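Side-chain contacts in D-alanyl-D-alanine carboxypeptidase (Vibrio cholerae, PDB 5TR7), which probably trims terminal D-alanine from peptidoglycan precursor peptides as a serine-type, penicillin-binding carboxypeptidase of the S11 family: residues A[90-95]-A[174-179]; A[203-206]-A[210-213]; A[40-45]-A[165-170]. All coordinates share one frame; numbering follows the deposited sequence.

Contact 1 (A[90-95]-A[174-179])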
loop_
_atom_site.group_PDB
_atom_site.type_symbol
_atom_site.label_atom_id
_atom_site.label_comp_id
_atom_site.label_asym_id
_atom_site.label_seq_id
_atom_site.Cartn_x
_atom_site.Cartn_y
_atom_site.Cartn_z
ATOM N N LEU A 90 -6.504 2.839 -13.871
ATOM C CA LEU A 90 -6.777 1.816 -12.878
ATOM C C LEU A 90 -5.732 1.841 -11.731
ATOM O O LEU A 90 -6.053 1.624 -10.545
ATOM C CB LEU A 90 -6.803 0.417 -13.526
ATOM C CG LEU A 90 -8.067 0.097 -14.348
ATOM C CD1 LEU A 90 -7.891 -1.277 -15.027
ATOM C CD2 LEU A 90 -9.359 0.105 -13.524
ATOM N N ASN A 91 -4.469 2.029 -12.123
ATOM C CA ASN A 91 -3.371 2.140 -11.164
ATOM C C ASN A 91 -3.585 3.192 -10.114
ATOM O O ASN A 91 -3.390 2.956 -8.948
ATOM C CB ASN A 91 -2.127 2.474 -11.923
ATOM C CG ASN A 91 -1.244 1.373 -11.974
ATOM O OD1 ASN A 91 -1.199 0.607 -12.939
ATOM N ND2 ASN A 91 -0.559 1.197 -10.875
ATOM N N ARG A 92 -3.932 4.381 -10.570
ATOM C CA ARG A 92 -4.286 5.470 -9.652
ATOM C C ARG A 92 -5.506 5.143 -8.847
ATOM O O ARG A 92 -5.594 5.503 -7.690
ATOM C CB ARG A 92 -4.445 6.778 -10.386
ATOM C CG ARG A 92 -3.136 7.221 -10.931
ATOM C CD ARG A 92 -3.192 8.493 -11.739
ATOM N NE ARG A 92 -1.825 8.960 -11.857
ATOM C CZ ARG A 92 -0.891 8.372 -12.617
ATOM N NH1 ARG A 92 -1.168 7.328 -13.389
ATOM N NH2 ARG A 92 0.333 8.870 -12.622
ATOM N N GLY A 93 -6.459 4.450 -9.426
ATOM C CA GLY A 93 -7.616 4.049 -8.595
ATOM C C GLY A 93 -7.212 3.154 -7.444
ATOM O O GLY A 93 -7.717 3.231 -6.296
ATOM N N ILE A 94 -6.264 2.277 -7.739
ATOM C CA ILE A 94 -5.755 1.407 -6.700
ATOM C C ILE A 94 -4.971 2.196 -5.616
ATOM O O ILE A 94 -5.217 2.111 -4.437
ATOM C CB ILE A 94 -4.807 0.342 -7.312
ATOM C CG1 ILE A 94 -5.614 -0.635 -8.174
ATOM C CG2 ILE A 94 -3.962 -0.343 -6.217
ATOM C CD1 ILE A 94 -4.765 -1.651 -8.981
ATOM N N ILE A 95 -4.014 2.982 -6.071
ATOM C CA ILE A 95 -3.092 3.622 -5.201
ATOM C C ILE A 95 -3.673 4.821 -4.467
ATOM O O ILE A 95 -3.486 4.955 -3.297
ATOM C CB ILE A 95 -1.839 4.043 -6.012
ATOM C CG1 ILE A 95 -1.029 2.787 -6.402
ATOM C CG2 ILE A 95 -0.971 5.032 -5.221
ATOM C CD1 ILE A 95 0.034 3.063 -7.479
ATOM N N GLN A 174 -2.167 13.434 -4.541
ATOM C CA GLN A 174 -3.162 13.718 -3.488
ATOM C C GLN A 174 -4.576 13.414 -3.822
ATOM O O GLN A 174 -5.451 13.338 -2.896
ATOM C CB GLN A 174 -3.051 15.220 -3.123
ATOM C CG GLN A 174 -1.724 15.497 -2.428
ATOM C CD GLN A 174 -1.574 16.926 -1.897
ATOM O OE1 GLN A 174 -2.316 17.834 -2.217
ATOM N NE2 GLN A 174 -0.612 17.104 -1.073
ATOM N N LYS A 175 -4.850 13.316 -5.121
ATOM C CA LYS A 175 -6.214 13.023 -5.525
ATOM C C LYS A 175 -6.285 12.482 -6.917
ATOM O O LYS A 175 -5.339 12.550 -7.658
ATOM C CB LYS A 175 -7.047 14.280 -5.484
ATOM C CG LYS A 175 -6.633 15.381 -6.433
ATOM C CD LYS A 175 -7.299 16.677 -5.841
ATOM C CE LYS A 175 -7.070 17.917 -6.648
ATOM N NZ LYS A 175 -7.911 17.920 -7.873
ATOM N N PHE A 176 -7.445 11.944 -7.235
ATOM C CA PHE A 176 -7.658 11.391 -8.541
ATOM C C PHE A 176 -9.131 11.396 -8.782
ATOM O O PHE A 176 -9.915 11.060 -7.896
ATOM C CB PHE A 176 -7.162 9.962 -8.620
ATOM C CG PHE A 176 -7.300 9.356 -9.960
ATOM C CD1 PHE A 176 -6.601 9.883 -11.035
ATOM C CD2 PHE A 176 -8.025 8.179 -10.130
ATOM C CE1 PHE A 176 -6.719 9.294 -12.294
ATOM C CE2 PHE A 176 -8.115 7.566 -11.375
ATOM C CZ PHE A 176 -7.492 8.125 -12.458
ATOM N N THR A 177 -9.468 11.797 -9.991
ATOM C CA THR A 177 -10.794 11.825 -10.513
ATOM C C THR A 177 -11.000 10.752 -11.628
ATOM O O THR A 177 -10.211 10.647 -12.563
ATOM C CB THR A 177 -11.046 13.199 -11.124
ATOM O OG1 THR A 177 -10.848 14.162 -10.109
ATOM C CG2 THR A 177 -12.488 13.322 -11.686
ATOM N N TYR A 178 -12.086 10.002 -11.495
ATOM C CA TYR A 178 -12.527 9.057 -12.497
ATOM C C TYR A 178 -14.052 9.139 -12.603
ATOM O O TYR A 178 -14.783 9.097 -11.593
ATOM C CB TYR A 178 -12.074 7.615 -12.237
ATOM C CG TYR A 178 -12.610 6.708 -13.299
ATOM C CD1 TYR A 178 -12.120 6.762 -14.618
ATOM C CD2 TYR A 178 -13.642 5.841 -13.020
ATOM C CE1 TYR A 178 -12.645 5.945 -15.621
ATOM C CE2 TYR A 178 -14.190 5.045 -14.005
ATOM C CZ TYR A 178 -13.670 5.080 -15.293
ATOM O OH TYR A 178 -14.252 4.288 -16.204
ATOM N N ASN A 179 -14.515 9.341 -13.844
ATOM C CA ASN A 179 -15.889 9.399 -14.154
ATOM C C ASN A 179 -16.618 10.507 -13.351
ATOM O O ASN A 179 -17.746 10.379 -12.986
ATOM C CB ASN A 179 -16.492 8.016 -13.884
ATOM C CG ASN A 179 -17.674 7.721 -14.778
ATOM O OD1 ASN A 179 -17.756 8.168 -15.892
ATOM N ND2 ASN A 179 -18.546 6.938 -14.311
#
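In the DD-peptidase fold shared with beta-lactamases, helix 87-95 belongs to the helical region, and here a short strand, 175-178, packs against it through the ring of Phe176 on Arg92. The contact rests on a CH-pi interaction: Arg92 CB stands 3.6 Å from the centroid of the Phe176 ring, only 1° off the ring normal, and therefore reaches all six ring carbons at nearly equal range. Further along the same side chain, Arg92 CD meets the rim at Phe176 CE1, 3.7 Å away. The aromatic side chain extends toward the helix because its CG is anti to the backbone N (chi1 -177°). Arginine suits this place because its methylene chain offers a greasy surface to the ring while its charged head continues past it; the guanidinium, turned 46° from the ring plane, forms a salt bridge through NE with Glu173. Gly93 N approaches Phe176 CE2 obliquely at 4.0 Å, so the ring also spans the next residue of the helix. Outside the pair, Phe176 O accepts a hydrogen bond from Gln97 NE2, close to the predicted active-site Ser98. The strand pairs with 181-184 through Phe176 and Gln183, while the helix turns Leu90 and Ile94 to helix 100-111 and Ile94 and Ile95 to helix 37-50.

Contact 2 (A[203-206]-A[210-213])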
loop_
_atom_site.group_PDB
_atom_site.type_symbol
_atom_site.label_atom_id
_atom_site.label_comp_id
_atom_site.label_asym_id
_atom_site.label_seq_id
_atom_site.Cartn_x
_atom_site.Cartn_y
_atom_site.Cartn_z
ATOM N N GLY A 203 -4.675 2.101 5.493
ATOM C CA GLY A 203 -5.674 1.007 5.567
ATOM C C GLY A 203 -6.278 0.845 6.913
ATOM O O GLY A 203 -5.803 1.463 7.880
ATOM N N HIS A 204 -7.255 -0.059 7.021
ATOM C CA HIS A 204 -7.906 -0.343 8.319
ATOM C C HIS A 204 -8.079 -1.858 8.487
ATOM O O HIS A 204 -8.416 -2.556 7.542
ATOM C CB HIS A 204 -9.264 0.340 8.365
ATOM C CG HIS A 204 -9.943 0.247 9.691
ATOM N ND1 HIS A 204 -10.655 -0.861 10.095
ATOM C CD2 HIS A 204 -9.996 1.123 10.720
ATOM C CE1 HIS A 204 -11.107 -0.662 11.319
ATOM N NE2 HIS A 204 -10.756 0.553 11.700
ATOM N N THR A 205 -7.851 -2.373 9.686
ATOM C CA THR A 205 -8.017 -3.830 9.993
ATOM C C THR A 205 -9.117 -3.871 11.050
ATOM O O THR A 205 -8.923 -3.405 12.153
ATOM C CB THR A 205 -6.719 -4.440 10.523
ATOM O OG1 THR A 205 -5.668 -4.325 9.545
ATOM C CG2 THR A 205 -6.865 -5.946 10.870
ATOM N N SER A 206 -10.261 -4.432 10.695
ATOM C CA SER A 206 -11.478 -4.257 11.498
ATOM C C SER A 206 -11.466 -4.427 13.034
ATOM O O SER A 206 -12.112 -3.610 13.730
ATOM C CB SER A 206 -12.631 -4.992 10.856
ATOM O OG SER A 206 -12.356 -6.322 11.045
ATOM N N TYR A 210 -6.677 1.634 12.601
ATOM C CA TYR A 210 -6.115 2.279 11.448
ATOM C C TYR A 210 -4.642 2.054 11.302
ATOM O O TYR A 210 -3.869 2.150 12.269
ATOM C CB TYR A 210 -6.380 3.776 11.448
ATOM C CG TYR A 210 -7.838 4.110 11.347
ATOM C CD1 TYR A 210 -8.435 4.288 10.102
ATOM C CD2 TYR A 210 -8.600 4.329 12.458
ATOM C CE1 TYR A 210 -9.760 4.657 9.975
ATOM C CE2 TYR A 210 -9.934 4.696 12.347
ATOM C CZ TYR A 210 -10.499 4.858 11.110
ATOM O OH TYR A 210 -11.798 5.198 11.032
ATOM N N ASN A 211 -4.252 1.831 10.039
ATOM C CA ASN A 211 -2.897 1.588 9.700
ATOM C C ASN A 211 -2.309 2.593 8.725
ATOM O O ASN A 211 -2.995 3.078 7.859
ATOM C CB ASN A 211 -2.873 0.254 8.988
ATOM C CG ASN A 211 -3.557 -0.828 9.773
ATOM O OD1 ASN A 211 -3.467 -0.880 11.001
ATOM N ND2 ASN A 211 -4.251 -1.702 9.057
ATOM N N LEU A 212 -0.985 2.769 8.790
ATOM C CA LEU A 212 -0.275 3.531 7.815
ATOM C C LEU A 212 1.119 3.009 7.554
ATOM O O LEU A 212 1.861 2.748 8.486
ATOM C CB LEU A 212 -0.139 4.981 8.287
ATOM C CG LEU A 212 0.609 5.905 7.305
ATOM C CD1 LEU A 212 0.015 5.931 5.900
ATOM C CD2 LEU A 212 0.582 7.326 7.869
ATOM N N VAL A 213 1.480 2.892 6.290
ATOM C CA VAL A 213 2.863 2.596 5.880
ATOM C C VAL A 213 3.328 3.929 5.315
ATOM O O VAL A 213 2.776 4.373 4.326
ATOM C CB VAL A 213 2.992 1.500 4.841
ATOM C CG1 VAL A 213 4.441 1.270 4.485
ATOM C CG2 VAL A 213 2.499 0.245 5.428
#
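Gly203 and Asn211 form an antiparallel hydrogen-bonded pair and the next pair, His204 with Tyr210, is non-hydrogen-bonded; the two short segments run at 137°, a twisted antiparallel arrangement. The bonds of the first pair are Gly203 N to Asn211 O at 3.1 Å and Asn211 N to Gly203 O at 2.7 Å. On the face carrying His204 and Tyr210 the two rings make an edge-to-face (T-shaped) stack, their planes 81° apart and their centroids separated by 4.6 Å. It is His204 CD2 that points at the tyrosine, 3.5 Å above the ring plane and over its centre. The histidine side chain swings out with CG anti to the backbone N (chi1 -173°), which brings this C-H edge over its cross-strand neighbour. Two flat aromatics suit such a pair, since the polarised C-H of an imidazole sits well on the electron-rich face of a phenol ring. Asn211 lies on the other face and works with both ends of its amide. Its ND2 donates to Thr205 OG1 at 3.0 Å, and the acceptor lies in the amide plane; its OD1 receives Gly229 N from strand 221-230. Thr205 OG1 in turn bonds to Ser32 O, so a hydroxyl able to accept and donate at once relays the amide to the segment just before the predicted nucleophile. Gly203 lies about 4 Å, nearest atoms, from that nucleophile, Ser35. With Lys201 (predicted to bind substrate) and Gly203 at the ends of what reads as the KTG motif, the arrangement is consistent with the beta hairpin that borders the active site in penicillin-binding proteins and serine beta-lactamases.

Contact 3 (A[40-45]-A[165-170])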
loop_
_atom_site.group_PDB
_atom_site.type_symbol
_atom_site.label_atom_id
_atom_site.label_comp_id
_atom_site.label_asym_id
_atom_site.label_seq_id
_atom_site.Cartn_x
_atom_site.Cartn_y
_atom_site.Cartn_z
ATOM N N MET A 40 1.146 -4.602 -2.430
ATOM C CA MET A 40 1.744 -5.764 -3.121
ATOM C C MET A 40 1.193 -5.798 -4.543
ATOM O O MET A 40 1.892 -6.093 -5.494
ATOM C CB MET A 40 1.517 -7.090 -2.384
ATOM C CG MET A 40 2.101 -8.282 -3.197
ATOM S SD MET A 40 3.906 -8.187 -3.527
ATOM C CE MET A 40 4.247 -8.577 -1.789
ATOM N N THR A 41 -0.073 -5.458 -4.687
ATOM C CA THR A 41 -0.709 -5.445 -6.008
ATOM C C THR A 41 -0.019 -4.438 -6.916
ATOM O O THR A 41 0.327 -4.744 -8.077
ATOM C CB THR A 41 -2.201 -5.146 -5.856
ATOM O OG1 THR A 41 -2.822 -6.258 -5.181
ATOM C CG2 THR A 41 -2.877 -4.940 -7.196
ATOM N N SER A 42 0.230 -3.253 -6.383
ATOM C CA SER A 42 0.885 -2.210 -7.180
ATOM C C SER A 42 2.345 -2.614 -7.438
ATOM O O SER A 42 2.918 -2.185 -8.437
ATOM C CB SER A 42 0.833 -0.854 -6.532
ATOM O OG SER A 42 1.849 -0.762 -5.559
ATOM N N TYR A 43 2.949 -3.393 -6.538
ATOM C CA TYR A 43 4.331 -3.808 -6.730
ATOM C C TYR A 43 4.384 -4.709 -7.958
ATOM O O TYR A 43 5.219 -4.506 -8.857
ATOM C CB TYR A 43 4.935 -4.493 -5.475
ATOM C CG TYR A 43 6.406 -4.879 -5.661
ATOM C CD1 TYR A 43 6.741 -6.074 -6.249
ATOM C CD2 TYR A 43 7.456 -4.030 -5.271
ATOM C CE1 TYR A 43 8.063 -6.396 -6.513
ATOM C CE2 TYR A 43 8.791 -4.378 -5.493
ATOM C CZ TYR A 43 9.097 -5.552 -6.124
ATOM O OH TYR A 43 10.394 -5.885 -6.362
ATOM N N VAL A 44 3.509 -5.715 -8.009
ATOM C CA VAL A 44 3.472 -6.622 -9.162
ATOM C C VAL A 44 3.173 -5.853 -10.455
ATOM O O VAL A 44 3.845 -6.023 -11.478
ATOM C CB VAL A 44 2.427 -7.756 -8.974
ATOM C CG1 VAL A 44 2.405 -8.682 -10.189
ATOM C CG2 VAL A 44 2.751 -8.577 -7.728
ATOM N N ILE A 45 2.189 -4.955 -10.394
ATOM C CA ILE A 45 1.871 -4.115 -11.571
ATOM C C ILE A 45 3.125 -3.315 -12.021
ATOM O O ILE A 45 3.437 -3.221 -13.183
ATOM C CB ILE A 45 0.712 -3.176 -11.258
ATOM C CG1 ILE A 45 -0.574 -3.988 -11.084
ATOM C CG2 ILE A 45 0.541 -2.100 -12.324
ATOM C CD1 ILE A 45 -1.693 -3.134 -10.437
ATOM N N PRO A 165 10.279 2.614 -8.869
ATOM C CA PRO A 165 10.149 4.104 -8.583
ATOM C C PRO A 165 8.994 4.814 -9.320
ATOM O O PRO A 165 8.318 5.624 -8.744
ATOM C CB PRO A 165 11.538 4.680 -8.901
ATOM C CG PRO A 165 12.299 3.543 -9.692
ATOM C CD PRO A 165 11.608 2.203 -9.391
ATOM N N GLU A 166 8.732 4.423 -10.555
ATOM C CA GLU A 166 7.634 4.985 -11.368
ATOM C C GLU A 166 6.320 4.640 -10.782
ATOM O O GLU A 166 5.379 5.401 -10.909
ATOM C CB GLU A 166 7.721 4.609 -12.830
ATOM C CG GLU A 166 8.980 5.197 -13.566
ATOM C CD GLU A 166 9.140 6.711 -13.555
ATOM O OE1 GLU A 166 8.126 7.397 -13.704
ATOM O OE2 GLU A 166 10.229 7.258 -13.192
ATOM N N GLU A 167 6.257 3.503 -10.125
ATOM C CA GLU A 167 5.029 3.164 -9.452
ATOM C C GLU A 167 4.981 3.956 -8.172
ATOM O O GLU A 167 3.942 4.507 -7.852
ATOM C CB GLU A 167 4.951 1.700 -9.031
ATOM C CG GLU A 167 4.144 0.695 -9.757
ATOM C CD GLU A 167 2.671 1.031 -10.106
ATOM O OE1 GLU A 167 1.554 0.585 -9.507
ATOM O OE2 GLU A 167 2.786 1.551 -11.228
ATOM N N TYR A 168 6.114 4.035 -7.441
ATOM C CA TYR A 168 6.147 4.719 -6.127
ATOM C C TYR A 168 5.791 6.189 -6.217
ATOM O O TYR A 168 5.193 6.720 -5.293
ATOM C CB TYR A 168 7.520 4.583 -5.443
ATOM C CG TYR A 168 7.511 5.218 -4.088
ATOM C CD1 TYR A 168 6.785 4.651 -3.074
ATOM C CD2 TYR A 168 8.167 6.448 -3.839
ATOM C CE1 TYR A 168 6.698 5.253 -1.853
ATOM C CE2 TYR A 168 8.027 7.082 -2.617
ATOM C CZ TYR A 168 7.297 6.445 -1.627
ATOM O OH TYR A 168 7.168 6.942 -0.378
ATOM N N ALA A 169 6.153 6.826 -7.326
ATOM C CA ALA A 169 5.870 8.269 -7.463
ATOM C C ALA A 169 4.396 8.544 -7.360
ATOM O O ALA A 169 3.961 9.576 -6.827
ATOM C CB ALA A 169 6.385 8.818 -8.780
ATOM N N ILE A 170 3.615 7.562 -7.757
ATOM C CA ILE A 170 2.186 7.771 -7.760
ATOM C C ILE A 170 1.587 7.920 -6.331
ATOM O O ILE A 170 0.557 8.523 -6.187
ATOM C CB ILE A 170 1.500 6.678 -8.578
ATOM C CG1 ILE A 170 2.016 6.674 -10.031
ATOM C CG2 ILE A 170 -0.013 6.877 -8.609
ATOM C CD1 ILE A 170 1.487 5.471 -10.845
#
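Ile45 CG2 and Ser42 O both approach the flat carboxylate of Glu167 obliquely from the same side, CG2 4.0 Å from OE1, while Asn91 ND2 of helix 87-95 lies near the plane, beside OE1, in a weak hydrogen bond. The contact joins two helices of the helical region of the DD-peptidase fold: the short helix 165-168 and helix 37-50, at whose start lie the predicted active-site Ser35, just before it, and Lys38, consistent with an SxxK motif. Glu167 is bent at chi2 (-49°), which folds the acid group back so that both CG and OE1 lie against Ser42, CG 3.4 Å from Ser42 O. Small Ser42 lets the acid come this close, while its OG turns to Tyr171 OH and Met39 O. Ile45, one turn on, adds a nonpolar methyl, CG2. Burial beside a carbonyl oxygen would be expected to raise the proton affinity of the carboxylate; the Asn91 bond may offset part of this. No hydrogen bond crosses between the two segments. The closest polar approach is one of two acceptors, Glu167 OE1 standing 3.3 Å from Ser42 O, and the same OE1 rests 3.4 Å from Ser42 CB.

In the fold
From the N terminus, helix 37-50 comes first, then helix 87-95; contact 3 returns to the former from helix 165-168, and contact 1 returns to the latter from strand 175-178. Their segments alternate along the chain, so the two loops cross. They also meet in space, where Asn91 and Ile94 of helix 87-95 reach Ile45 and Asn91 reaches Glu167, tying three helices and the small hairpin into one helical region. Contact 2 follows in series and closes only the short turn between strands 196-205 and 209-218 of the five-stranded sheet. It lies about 19 Å, centre to centre, from each of the others, without touching them.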